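Local atomic coordinates of terminal uridylyltransferase 1 (Trypanosoma brucei, PDB entry 5HZD), a protein that adds uridines from UTP to the 3' hydroxyl of guide RNAs, ribosomal RNAs and some mRNAs during mitochondrial RNA processing and editing. Residues Y6-C11 with E28-L33; G217-A222 with V251-C256; G332-Y337 with R477-T482. All coordinates share one frame; numbering follows the deposited sequence. Where two conformers were deposited one is given.

Interaction 1 of 3, residues Y6-C11 with E28-L33; sequences YSCDAC and EHHADL. With ZN (zinc ion), chain B.
A methyl group sits almost exactly over the middle of a metal-binding imidazole: Ala-10 CB lies 3.4 Å from the centroid of the His-30 ring and only 7° off its normal, a CH-pi contact with every ring atom about equally near. The other face of the same ring is covered from its own helix by His-29 CB, so the imidazole lies between Ala-10 CB and the more distant His-29 CB, an arrangement that, with the zinc bond, would limit its rotation. What the ring offers to the metal is NE2, 2.2 Å from the zinc ion. Two thiolates come from the other segment: Cys-8 SG binds at 2.3 Å from the zinc and Cys-11 SG at 2.4 Å. They meet the imidazole differently, Cys-11 SG at the edge in the ring plane and Cys-8 SG obliquely. With His-25 as the fourth ligand this is the Cys2His2 site of the atypical C2H2 zinc finger, in which the CxxC turn follows strand 6-7 and both histidines come from helix 19-30; the finger is required for proper folding of the catalytic domain. The turn has its own brace, since the backbone N of Ala-10 donates to Cys-8 SG over 3.3 Å at an N-H...S angle of 157°, a bond that would be expected to draw some negative charge off the thiolate. Cys-8 SG stands anti to its backbone N (chi1 -172°), whereas Cys-11 SG is folded between N and the carbonyl carbon; from different rotamers, and across the turn, the two sulfurs reach the same metal. Beyond the ring, Leu-33 CD1 touches the same methyl, Ala-10 CB, at 3.6 Å. Thr-482 of helix 481-497 packs against Ala-10, His-30 and Leu-33.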
ATOM      1  N   TYR A   6      32.267 -15.321  -0.202  1.00 20.37           N
ATOM      2  CA  TYR A   6      31.270 -14.706  -1.061  1.00 19.65           C
ATOM      3  C   TYR A   6      30.888 -15.767  -2.069  1.00 23.94           C
ATOM      4  O   TYR A   6      31.743 -16.504  -2.543  1.00 29.63           O
ATOM      5  CB  TYR A   6      31.853 -13.505  -1.822  1.00 21.30           C
ATOM      6  CG  TYR A   6      32.318 -12.361  -0.953  1.00 19.19           C
ATOM      7  CD1 TYR A   6      33.616 -12.338  -0.454  1.00 20.99           C
ATOM      8  CD2 TYR A   6      31.479 -11.292  -0.660  1.00 23.59           C
ATOM      9  CE1 TYR A   6      34.064 -11.313   0.334  1.00 26.28           C
ATOM     10  CE2 TYR A   6      31.931 -10.242   0.141  1.00 25.59           C
ATOM     11  CZ  TYR A   6      33.230 -10.265   0.625  1.00 27.84           C
ATOM     12  OH  TYR A   6      33.715  -9.241   1.408  1.00 29.45           O
ATOM     13  N   SER A   7      29.600 -15.876  -2.370  1.00 19.82           N
ATOM     14  CA  SER A   7      29.179 -16.885  -3.327  1.00 20.61           C
ATOM     15  C   SER A   7      28.305 -16.240  -4.397  1.00 19.23           C
ATOM     16  O   SER A   7      27.550 -15.293  -4.142  1.00 18.61           O
ATOM     17  CB  SER A   7      28.430 -18.039  -2.647  1.00 19.97           C
ATOM     18  OG  SER A   7      27.171 -17.627  -2.133  1.00 19.90           O
ATOM     19  N   CYS A   8      28.437 -16.782  -5.607  1.00 19.65           N
ATOM     20  CA  CYS A   8      27.627 -16.368  -6.756  1.00 19.30           C
ATOM     21  C   CYS A   8      26.180 -16.839  -6.617  1.00 22.83           C
ATOM     22  O   CYS A   8      25.921 -17.917  -6.068  1.00 23.05           O
ATOM     23  CB  CYS A   8      28.254 -16.940  -8.025  1.00 21.63           C
ATOM     24  SG  CYS A   8      27.427 -16.269  -9.488  1.00 21.64           S
ATOM     25  N   ASP A   9      25.227 -16.016  -7.084  1.00 18.29           N
ATOM     26  CA  ASP A   9      23.803 -16.375  -7.068  1.00 19.72           C
ATOM     27  C   ASP A   9      23.318 -16.925  -8.419  1.00 22.29           C
ATOM     28  O   ASP A   9      22.128 -17.194  -8.576  1.00 25.93           O
ATOM     29  CB  ASP A   9      22.935 -15.173  -6.666  1.00 18.91           C
ATOM     30  CG  ASP A   9      22.978 -14.050  -7.690  1.00 20.83           C
ATOM     31  OD1 ASP A   9      23.971 -13.992  -8.462  1.00 19.54           O
ATOM     32  OD2 ASP A   9      22.022 -13.237  -7.705  1.00 20.10           O
ATOM     33  N   ALA A  10      24.229 -17.093  -9.369  1.00 22.11           N
ATOM     34  CA  ALA A  10      23.857 -17.468 -10.744  1.00 23.52           C
ATOM     35  C   ALA A  10      24.488 -18.775 -11.187  1.00 27.09           C
ATOM     36  O   ALA A  10      24.178 -19.303 -12.253  1.00 31.56           O
ATOM     37  CB  ALA A  10      24.232 -16.361 -11.724  1.00 23.48           C
ATOM     38  N   CYS A  11      25.416 -19.288 -10.392  1.00 23.29           N
ATOM     39  CA  CYS A  11      25.894 -20.641 -10.611  1.00 24.71           C
ATOM     40  C   CYS A  11      26.166 -21.249  -9.247  1.00 29.41           C
ATOM     41  O   CYS A  11      26.366 -20.521  -8.279  1.00 30.38           O
ATOM     42  CB  CYS A  11      27.106 -20.664 -11.524  1.00 29.86           C
ATOM     43  SG  CYS A  11      28.556 -19.911 -10.867  1.00 27.32           S
ATOM     44  N   GLU A  28      32.209 -11.236 -15.771  1.00 26.44           N
ATOM     45  CA  GLU A  28      32.905 -12.132 -16.697  1.00 29.56           C
ATOM     46  C   GLU A  28      32.123 -13.403 -17.085  1.00 29.19           C
ATOM     47  O   GLU A  28      32.190 -13.862 -18.228  1.00 35.19           O
ATOM     48  CB  GLU A  28      34.298 -12.476 -16.151  1.00 36.64           C
ATOM     49  CG  GLU A  28      35.176 -11.225 -15.954  1.00 45.34           C
ATOM     50  CD  GLU A  28      36.504 -11.523 -15.261  1.00 53.89           C
ATOM     51  OE1 GLU A  28      37.400 -10.649 -15.295  1.00 55.41           O
ATOM     52  OE2 GLU A  28      36.652 -12.623 -14.676  1.00 55.95           O
ATOM     53  N   HIS A  29      31.387 -13.976 -16.146  1.00 24.72           N
ATOM     54  CA  HIS A  29      30.679 -15.223 -16.413  1.00 30.45           C
ATOM     55  C   HIS A  29      29.177 -15.052 -16.600  1.00 28.76           C
ATOM     56  O   HIS A  29      28.504 -15.933 -17.154  1.00 27.41           O
ATOM     57  CB  HIS A  29      30.968 -16.257 -15.316  1.00 36.19           C
ATOM     58  CG  HIS A  29      32.343 -16.845 -15.392  1.00 43.77           C
ATOM     59  ND1 HIS A  29      33.478 -16.123 -15.089  1.00 47.81           N
ATOM     60  CD2 HIS A  29      32.766 -18.080 -15.745  1.00 47.85           C
ATOM     61  CE1 HIS A  29      34.543 -16.890 -15.256  1.00 48.13           C
ATOM     62  NE2 HIS A  29      34.138 -18.083 -15.650  1.00 49.67           N
ATOM     63  N   HIS A  30      28.635 -13.928 -16.147  1.00 26.18           N
ATOM     64  CA  HIS A  30      27.186 -13.763 -16.179  1.00 20.40           C
ATOM     65  C   HIS A  30      26.739 -12.492 -16.844  1.00 21.30           C
ATOM     66  O   HIS A  30      25.681 -11.953 -16.513  1.00 22.08           O
ATOM     67  CB  HIS A  30      26.593 -13.856 -14.781  1.00 19.83           C
ATOM     68  CG  HIS A  30      26.809 -15.193 -14.164  1.00 23.61           C
ATOM     69  ND1 HIS A  30      26.373 -16.352 -14.770  1.00 24.24           N
ATOM     70  CD2 HIS A  30      27.477 -15.574 -13.048  1.00 27.96           C
ATOM     71  CE1 HIS A  30      26.730 -17.390 -14.037  1.00 31.70           C
ATOM     72  NE2 HIS A  30      27.414 -16.946 -13.000  1.00 20.85           N
ATOM     73  N   ALA A  31      27.519 -12.036 -17.818  1.00 22.98           N
ATOM     74  CA  ALA A  31      27.136 -10.795 -18.488  1.00 26.47           C
ATOM     75  C   ALA A  31      25.769 -10.933 -19.159  1.00 26.83           C
ATOM     76  O   ALA A  31      25.047  -9.950 -19.272  1.00 27.90           O
ATOM     77  CB  ALA A  31      28.187 -10.351 -19.473  1.00 28.64           C
ATOM     78  N   ASP A  32      25.386 -12.149 -19.548  1.00 27.67           N
ATOM     79  CA  ASP A  32      24.026 -12.368 -20.081  1.00 28.81           C
ATOM     80  C   ASP A  32      22.909 -11.990 -19.108  1.00 29.49           C
ATOM     81  O   ASP A  32      21.779 -11.690 -19.515  1.00 29.71           O
ATOM     82  CB  ASP A  32      23.832 -13.824 -20.532  1.00 30.00           C
ATOM     83  CG  ASP A  32      23.859 -14.803 -19.371  1.00 34.66           C
ATOM     84  OD1 ASP A  32      24.940 -14.953 -18.749  1.00 28.91           O
ATOM     85  OD2 ASP A  32      22.806 -15.420 -19.080  1.00 41.48           O
ATOM     86  N   LEU A  33      23.210 -11.998 -17.813  1.00 23.77           N
ATOM     87  CA  LEU A  33      22.207 -11.710 -16.809  0.62 23.80           C
ATOM     88  C   LEU A  33      22.153 -10.221 -16.484  1.00 23.68           C
ATOM     89  O   LEU A  33      21.170  -9.733 -15.932  1.00 26.09           O
ATOM     90  CB  LEU A  33      22.496 -12.521 -15.541  0.62 24.35           C
ATOM     91  CG  LEU A  33      22.366 -14.028 -15.770  0.62 25.86           C
ATOM     92  CD1 LEU A  33      22.629 -14.757 -14.474  0.62 24.85           C
ATOM     93  CD2 LEU A  33      20.955 -14.338 -16.286  0.62 28.70           C
TER
HETATM   94 ZN    ZN B 701      28.447 -17.557 -11.100  1.00 23.46          ZN

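Interaction 2 of 3, residues G217-A222 with V251-C256; sequences GSVRDA and VRAAMC
Ala-222 and Cys-256 meet through their beta carbons, CB to CB 4.0 Å, and both point their first side-chain bond at the opposing segment. With alanines at 222 and 253 the backbones come close, Val-219 CA 5.2 Å from Ala-253 CA. In Cys-256 the sulfur is tucked between the backbone N and the carbonyl carbon (chi1 79°), which lays SG along the 217-222 helix, 4.0 Å from Ser-218 CB and 4.2 Å from Val-219 CG2. Val-219 spreads its two methyls over different partners: CG1, anti to the backbone N at chi1 170°, reaches Ala-253 CB at 3.9 Å, while CG2 takes the sulfur. Arg-252 leaves its helix extended and then bends at chi3 (-70°). Its aliphatic stem lies beside the end of the other helix, CD coming to 3.2 Å from Ala-222 O. No hydrogen bond joins the segments; the contact is mostly apolar packing, with carbon-to-carbonyl contacts at Ala-222 O and Ser-218 O. It sets helix 209-223 against the end of helix 247-254, on a common antiparallel sheet: Val-219 rests on Phe-201 and Val-228, Ala-253 on Ile-199, and Met-255 and Arg-252 also touch helix 80-100.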
ATOM      1  N   GLY A 217     -39.094  -3.103  11.968  1.00 21.43           N
ATOM      2  CA  GLY A 217     -38.543  -2.740  13.263  1.00 25.78           C
ATOM      3  C   GLY A 217     -37.066  -3.062  13.369  1.00 25.33           C
ATOM      4  O   GLY A 217     -36.292  -2.260  13.892  1.00 27.82           O
ATOM      5  N   SER A 218     -36.676  -4.244  12.893  1.00 21.57           N
ATOM      6  CA  SER A 218     -35.274  -4.653  12.899  0.51 22.13           C
ATOM      7  C   SER A 218     -34.421  -3.712  12.076  1.00 23.93           C
ATOM      8  O   SER A 218     -33.294  -3.350  12.474  1.00 24.00           O
ATOM      9  CB  SER A 218     -35.135  -6.075  12.352  0.51 21.60           C
ATOM     10  OG  SER A 218     -35.595  -7.014  13.302  0.51 21.44           O
ATOM     11  N   VAL A 219     -34.940  -3.326  10.917  1.00 19.19           N
ATOM     12  CA  VAL A 219     -34.212  -2.393  10.066  1.00 18.79           C
ATOM     13  C   VAL A 219     -34.075  -1.035  10.755  1.00 25.49           C
ATOM     14  O   VAL A 219     -32.972  -0.460  10.818  1.00 24.04           O
ATOM     15  CB  VAL A 219     -34.885  -2.240   8.709  1.00 21.62           C
ATOM     16  CG1 VAL A 219     -34.278  -1.095   7.936  1.00 25.62           C
ATOM     17  CG2 VAL A 219     -34.756  -3.566   7.920  1.00 21.75           C
ATOM     18  N   ARG A 220     -35.185  -0.530  11.289  1.00 22.41           N
ATOM     19  CA  ARG A 220     -35.160   0.776  11.960  1.00 22.43           C
ATOM     20  C   ARG A 220     -34.223   0.792  13.155  1.00 24.01           C
ATOM     21  O   ARG A 220     -33.519   1.784  13.392  1.00 26.38           O
ATOM     22  CB  ARG A 220     -36.560   1.184  12.412  1.00 25.63           C
ATOM     23  CG  ARG A 220     -37.412   1.639  11.254  1.00 27.85           C
ATOM     24  CD  ARG A 220     -38.823   2.048  11.669  1.00 37.14           C
ATOM     25  NE  ARG A 220     -39.653   2.310  10.489  1.00 40.64           N
ATOM     26  CZ  ARG A 220     -39.532   3.380   9.703  1.00 44.65           C
ATOM     27  NH1 ARG A 220     -38.621   4.312   9.974  1.00 47.18           N
ATOM     28  NH2 ARG A 220     -40.333   3.522   8.649  1.00 43.84           N
ATOM     29  N   ASP A 221     -34.180  -0.309  13.888  1.00 23.97           N
ATOM     30  CA  ASP A 221     -33.356  -0.373  15.083  1.00 28.61           C
ATOM     31  C   ASP A 221     -31.882  -0.400  14.708  1.00 30.58           C
ATOM     32  O   ASP A 221     -31.041   0.070  15.479  1.00 32.57           O
ATOM     33  CB  ASP A 221     -33.703  -1.586  15.941  1.00 34.12           C
ATOM     34  CG  ASP A 221     -35.001  -1.403  16.729  1.00 44.33           C
ATOM     35  OD1 ASP A 221     -35.719  -0.398  16.509  1.00 46.68           O
ATOM     36  OD2 ASP A 221     -35.311  -2.280  17.567  1.00 48.67           O
ATOM     37  N   ALA A 222     -31.569  -0.943  13.530  1.00 26.92           N
ATOM     38  CA  ALA A 222     -30.174  -1.039  13.092  1.00 23.29           C
ATOM     39  C   ALA A 222     -29.622   0.298  12.668  1.00 28.80           C
ATOM     40  O   ALA A 222     -28.424   0.541  12.825  1.00 35.86           O
ATOM     41  CB  ALA A 222     -30.022  -2.060  11.952  1.00 27.30           C
ATOM     42  N   VAL A 251     -25.918  -0.758   4.182  1.00 16.44           N
ATOM     43  CA  VAL A 251     -25.193  -1.946   4.628  1.00 15.22           C
ATOM     44  C   VAL A 251     -25.508  -2.288   6.097  1.00 18.07           C
ATOM     45  O   VAL A 251     -25.671  -3.449   6.450  1.00 19.02           O
ATOM     46  CB  VAL A 251     -23.686  -1.773   4.389  1.00 14.14           C
ATOM     47  CG1 VAL A 251     -22.922  -2.992   4.922  1.00 17.40           C
ATOM     48  CG2 VAL A 251     -23.427  -1.568   2.890  1.00 16.30           C
ATOM     49  N   ARG A 252     -25.598  -1.268   6.947  1.00 17.85           N
ATOM     50  CA  ARG A 252     -25.951  -1.458   8.346  1.00 17.53           C
ATOM     51  C   ARG A 252     -27.322  -2.139   8.441  1.00 19.04           C
ATOM     52  O   ARG A 252     -27.489  -3.080   9.239  1.00 19.11           O
ATOM     53  CB  ARG A 252     -25.861  -0.107   9.093  1.00 19.81           C
ATOM     54  CG  ARG A 252     -25.920  -0.195  10.630  1.00 31.71           C
ATOM     55  CD  ARG A 252     -25.629   1.180  11.295  1.00 29.62           C
ATOM     56  NE  ARG A 252     -24.227   1.578  11.139  1.00 37.06           N
ATOM     57  CZ  ARG A 252     -23.806   2.690  10.542  1.00 40.37           C
ATOM     58  NH1 ARG A 252     -24.675   3.564  10.043  1.00 42.41           N
ATOM     59  NH2 ARG A 252     -22.500   2.939  10.458  1.00 38.51           N
ATOM     60  N   ALA A 253     -28.279  -1.728   7.606  1.00 18.21           N
ATOM     61  CA  ALA A 253     -29.598  -2.381   7.563  1.00 23.51           C
ATOM     62  C   ALA A 253     -29.527  -3.832   7.079  1.00 21.36           C
ATOM     63  O   ALA A 253     -30.199  -4.707   7.620  1.00 20.77           O
ATOM     64  CB  ALA A 253     -30.587  -1.577   6.703  1.00 19.89           C
ATOM     65  N   ALA A 254     -28.731  -4.101   6.050  1.00 16.88           N
ATOM     66  CA  ALA A 254     -28.584  -5.479   5.533  1.00 15.84           C
ATOM     67  C   ALA A 254     -27.910  -6.408   6.537  1.00 17.75           C
ATOM     68  O   ALA A 254     -28.062  -7.639   6.463  1.00 20.99           O
ATOM     69  CB  ALA A 254     -27.802  -5.455   4.232  1.00 16.69           C
ATOM     70  N   MET A 255     -27.217  -5.827   7.508  1.00 18.16           N
ATOM     71  CA  MET A 255     -26.592  -6.611   8.585  1.00 18.01           C
ATOM     72  C   MET A 255     -27.502  -6.856   9.778  1.00 24.19           C
ATOM     73  O   MET A 255     -27.082  -7.485  10.745  1.00 25.41           O
ATOM     74  CB  MET A 255     -25.276  -5.967   9.042  1.00 20.97           C
ATOM     75  CG  MET A 255     -24.146  -6.052   8.011  1.00 19.45           C
ATOM     76  SD  MET A 255     -23.804  -7.744   7.476  1.00 20.89           S
ATOM     77  CE  MET A 255     -23.403  -8.464   9.070  1.00 17.68           C
ATOM     78  N   CYS A 256     -28.744  -6.372   9.735  1.00 23.89           N
ATOM     79  CA  CYS A 256     -29.636  -6.586  10.876  1.00 25.76           C
ATOM     80  C   CYS A 256     -29.954  -8.072  11.003  1.00 25.40           C
ATOM     81  O   CYS A 256     -29.758  -8.855  10.069  1.00 23.02           O
ATOM     82  CB  CYS A 256     -30.919  -5.740  10.788  1.00 23.29           C
ATOM     83  SG  CYS A 256     -32.178  -6.405   9.681  1.00 24.09           S
TER

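Interaction 3 of 3, residues G332-Y337 with R477-T482. With SO4 (sulfate ion), chain C.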
ATOM      1  N   GLY A 332      11.989 -11.891  -5.835  1.00 22.40           N
ATOM      2  CA  GLY A 332      13.087 -11.672  -4.900  1.00 21.47           C
ATOM      3  C   GLY A 332      13.677 -10.269  -4.929  1.00 22.65           C
ATOM      4  O   GLY A 332      14.664  -9.973  -4.225  1.00 21.97           O
ATOM      5  N   TYR A 333      13.105  -9.395  -5.752  1.00 17.88           N
ATOM      6  CA  TYR A 333      13.613  -8.027  -5.768  1.00 16.58           C
ATOM      7  C   TYR A 333      12.919  -7.249  -4.655  1.00 20.32           C
ATOM      8  O   TYR A 333      12.336  -7.856  -3.727  1.00 22.95           O
ATOM      9  CB  TYR A 333      13.448  -7.370  -7.134  1.00 16.86           C
ATOM     10  CG  TYR A 333      14.326  -7.987  -8.207  1.00 17.96           C
ATOM     11  CD1 TYR A 333      15.613  -7.517  -8.432  1.00 19.94           C
ATOM     12  CD2 TYR A 333      13.856  -9.039  -8.984  1.00 18.81           C
ATOM     13  CE1 TYR A 333      16.421  -8.075  -9.408  1.00 24.38           C
ATOM     14  CE2 TYR A 333      14.655  -9.613  -9.965  1.00 22.27           C
ATOM     15  CZ  TYR A 333      15.937  -9.117 -10.169  1.00 23.09           C
ATOM     16  OH  TYR A 333      16.742  -9.687 -11.144  1.00 29.13           O
ATOM     17  N   PHE A 334      12.959  -5.920  -4.720  1.00 14.48           N
ATOM     18  CA  PHE A 334      12.414  -5.123  -3.618  1.00 11.91           C
ATOM     19  C   PHE A 334      10.894  -5.000  -3.674  1.00 15.46           C
ATOM     20  O   PHE A 334      10.258  -5.194  -4.708  1.00 17.95           O
ATOM     21  CB  PHE A 334      12.995  -3.714  -3.674  1.00 13.38           C
ATOM     22  CG  PHE A 334      14.445  -3.640  -3.329  1.00 16.19           C
ATOM     23  CD1 PHE A 334      14.921  -4.120  -2.118  1.00 14.98           C
ATOM     24  CD2 PHE A 334      15.339  -3.043  -4.209  1.00 17.89           C
ATOM     25  CE1 PHE A 334      16.273  -4.038  -1.793  1.00 15.32           C
ATOM     26  CE2 PHE A 334      16.681  -2.944  -3.879  1.00 16.51           C
ATOM     27  CZ  PHE A 334      17.153  -3.438  -2.682  1.00 16.63           C
ATOM     28  N   THR A 335      10.318  -4.669  -2.531  1.00 15.09           N
ATOM     29  CA  THR A 335       8.915  -4.315  -2.452  1.00 15.76           C
ATOM     30  C   THR A 335       8.742  -2.809  -2.623  1.00 16.96           C
ATOM     31  O   THR A 335       9.710  -2.025  -2.557  1.00 14.35           O
ATOM     32  CB  THR A 335       8.384  -4.654  -1.059  1.00 14.11           C
ATOM     33  OG1 THR A 335       9.176  -3.973  -0.070  1.00 14.53           O
ATOM     34  CG2 THR A 335       8.448  -6.143  -0.804  1.00 17.42           C
ATOM     35  N   SER A 336       7.503  -2.370  -2.776  1.00 13.46           N
ATOM     36  CA  SER A 336       7.251  -0.935  -2.831  1.00 13.41           C
ATOM     37  C   SER A 336       7.660  -0.249  -1.537  1.00 13.89           C
ATOM     38  O   SER A 336       8.170   0.889  -1.548  1.00 13.61           O
ATOM     39  CB  SER A 336       5.783  -0.656  -3.144  1.00 15.47           C
ATOM     40  OG  SER A 336       5.500  -1.099  -4.477  1.00 18.09           O
ATOM     41  N   TYR A 337       7.476  -0.920  -0.410  1.00 14.94           N
ATOM     42  CA  TYR A 337       7.908  -0.365   0.863  1.00 14.69           C
ATOM     43  C   TYR A 337       9.420  -0.128   0.847  1.00 13.79           C
ATOM     44  O   TYR A 337       9.868   0.933   1.287  1.00 12.54           O
ATOM     45  CB  TYR A 337       7.541  -1.340   1.991  1.00 16.15           C
ATOM     46  CG  TYR A 337       7.764  -0.867   3.418  1.00 17.30           C
ATOM     47  CD1 TYR A 337       7.308   0.365   3.853  1.00 16.79           C
ATOM     48  CD2 TYR A 337       8.335  -1.719   4.361  1.00 18.10           C
ATOM     49  CE1 TYR A 337       7.471   0.770   5.195  1.00 18.00           C
ATOM     50  CE2 TYR A 337       8.492  -1.331   5.705  1.00 20.20           C
ATOM     51  CZ  TYR A 337       8.060  -0.089   6.108  1.00 21.31           C
ATOM     52  OH  TYR A 337       8.222   0.288   7.440  1.00 21.93           O
ATOM     53  N   ARG A 477      17.142  -9.273   1.073  1.00 14.61           N
ATOM     54  CA  ARG A 477      17.638 -10.599   1.394  1.00 15.05           C
ATOM     55  C   ARG A 477      17.641 -11.620   0.272  1.00 14.69           C
ATOM     56  O   ARG A 477      18.336 -12.634   0.371  1.00 18.19           O
ATOM     57  CB  ARG A 477      16.882 -11.178   2.598  1.00 16.08           C
ATOM     58  CG  ARG A 477      15.401 -11.415   2.322  1.00 17.11           C
ATOM     59  CD  ARG A 477      14.609 -11.667   3.605  1.00 19.67           C
ATOM     60  NE  ARG A 477      13.165 -11.766   3.308  1.00 20.48           N
ATOM     61  CZ  ARG A 477      12.370 -10.725   3.075  1.00 26.87           C
ATOM     62  NH1 ARG A 477      12.856  -9.478   3.080  1.00 25.98           N
ATOM     63  NH2 ARG A 477      11.077 -10.922   2.827  1.00 26.14           N
ATOM     64  N   HIS A 478      16.868 -11.391  -0.785  1.00 14.42           N
ATOM     65  CA  HIS A 478      16.898 -12.344  -1.899  1.00 16.64           C
ATOM     66  C   HIS A 478      17.739 -11.860  -3.069  1.00 17.85           C
ATOM     67  O   HIS A 478      17.789 -12.533  -4.109  1.00 19.34           O
ATOM     68  CB  HIS A 478      15.485 -12.664  -2.421  1.00 18.30           C
ATOM     69  CG  HIS A 478      14.529 -13.121  -1.360  1.00 20.01           C
ATOM     70  ND1 HIS A 478      14.700 -14.291  -0.651  1.00 25.76           N
ATOM     71  CD2 HIS A 478      13.387 -12.560  -0.898  1.00 23.23           C
ATOM     72  CE1 HIS A 478      13.707 -14.425   0.213  1.00 27.43           C
ATOM     73  NE2 HIS A 478      12.896 -13.392   0.079  1.00 26.53           N
ATOM     74  N   ILE A 479      18.416 -10.721  -2.900  1.00 15.25           N
ATOM     75  CA  ILE A 479      19.197 -10.140  -3.979  1.00 13.93           C
ATOM     76  C   ILE A 479      20.661 -10.530  -3.910  1.00 17.45           C
ATOM     77  O   ILE A 479      21.443  -9.926  -3.162  1.00 14.90           O
ATOM     78  CB  ILE A 479      19.030  -8.600  -4.015  1.00 13.47           C
ATOM     79  CG1 ILE A 479      17.542  -8.263  -4.132  1.00 15.91           C
ATOM     80  CG2 ILE A 479      19.862  -8.015  -5.167  1.00 13.78           C
ATOM     81  CD1 ILE A 479      17.238  -6.763  -4.097  1.00 15.99           C
ATOM     82  N   GLY A 480      21.036 -11.556  -4.671  1.00 15.70           N
ATOM     83  CA  GLY A 480      22.425 -11.952  -4.779  1.00 15.49           C
ATOM     84  C   GLY A 480      23.188 -11.082  -5.771  1.00 15.56           C
ATOM     85  O   GLY A 480      22.641 -10.111  -6.289  1.00 16.68           O
ATOM     86  N   VAL A 481      24.432 -11.426  -6.057  1.00 16.11           N
ATOM     87  CA  VAL A 481      25.301 -10.510  -6.798  1.00 16.21           C
ATOM     88  C   VAL A 481      24.803 -10.163  -8.208  1.00 16.80           C
ATOM     89  O   VAL A 481      24.781  -8.974  -8.568  1.00 17.09           O
ATOM     90  CB  VAL A 481      26.772 -10.974  -6.819  1.00 16.88           C
ATOM     91  CG1 VAL A 481      26.962 -12.286  -7.581  1.00 17.52           C
ATOM     92  CG2 VAL A 481      27.674  -9.852  -7.386  1.00 19.33           C
ATOM     93  N   THR A 482      24.413 -11.152  -9.005  1.00 16.50           N
ATOM     94  CA  THR A 482      23.936 -10.819 -10.352  1.00 18.94           C
ATOM     95  C   THR A 482      22.641 -10.029 -10.277  1.00 19.48           C
ATOM     96  O   THR A 482      22.467  -9.047 -11.015  1.00 17.94           O
ATOM     97  CB  THR A 482      23.817 -12.061 -11.298  1.00 17.13           C
ATOM     98  OG1 THR A 482      22.866 -12.992 -10.763  1.00 21.77           O
ATOM     99  CG2 THR A 482      25.147 -12.710 -11.428  1.00 18.32           C
TER
HETATM  100  S   SO4 C 702      10.977 -14.780   3.117  1.00 61.63           S
HETATM  101  O1  SO4 C 702      10.106 -14.438   4.237  1.00 64.71           O
HETATM  102  O2  SO4 C 702      10.832 -16.203   2.797  1.00 62.32           O
HETATM  103  O3  SO4 C 702      12.367 -14.509   3.488  1.00 59.16           O
HETATM  104  O4  SO4 C 702      10.597 -13.968   1.959  1.00 60.25           O
HETATM  105  O   HOH W   1      15.017  -9.204  -1.485  1.00 19.12           O
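Ile-479 holds CG1 anti to its carbonyl carbon (chi1 -56°) and runs on extended through chi2, which carries CD1 over one face of Phe-334, whose CG, likewise anti to its carbonyl carbon, places the ring beneath it. CD1 stands 3.7 Å from the ring centroid, 15° off the normal and displaced toward CZ, a CH-pi contact in which the two side chains cross at about a right angle. Nearer the backbone, Gly-332 O touches Ile-479 CG1 and His-478 CB. A water bridges the two backbones, donating to Gly-332 O and accepting from His-478 N, both at 2.9 Å. The contact joins the chain entering helix 336-349, whose first residues Ser-336 and Tyr-337 bind UTP, to the chain leading into helix 481-497; Thr-335, whose OG1 caps Ala-338 N, and Gly-480 hold the N-cap positions. Farther along, Arg-477 CG lies over the centre of the His-478 ring, and both side chains turn edge-on to a sulfate, probably from the crystallisation liquor. Arg-477 NE donates to O3 of the sulfate at 2.9 Å, nearly straight at 165°. Sulfate O4 takes two donors, the longer from Arg-477 NH2 and the other from His-478 NE2 at 3.0 Å.

Interactions 1 and 3 are neighbours, their centres about 16 Å apart on the same side of the chain's centre, and they touch directly: Asp-9 OD1 lies 2.7 Å from Thr-482 OG1, a probable hydrogen bond, and Asp-9 CG packs 3.4 Å from Val-481 N. The zinc finger thus meets the start of helix 481-497, whose preceding chain meets residues 332-334, just ahead of the UTP-binding Ser-336 and Tyr-337. A continuous path of contacts runs from the zinc site toward the nucleotide pocket, which may relate to the finger's requirement for folding of the catalytic domain. Interaction 2 stands apart across the molecule, its centre about 63 Å from that of interaction 1 and about 49 Å from that of interaction 3.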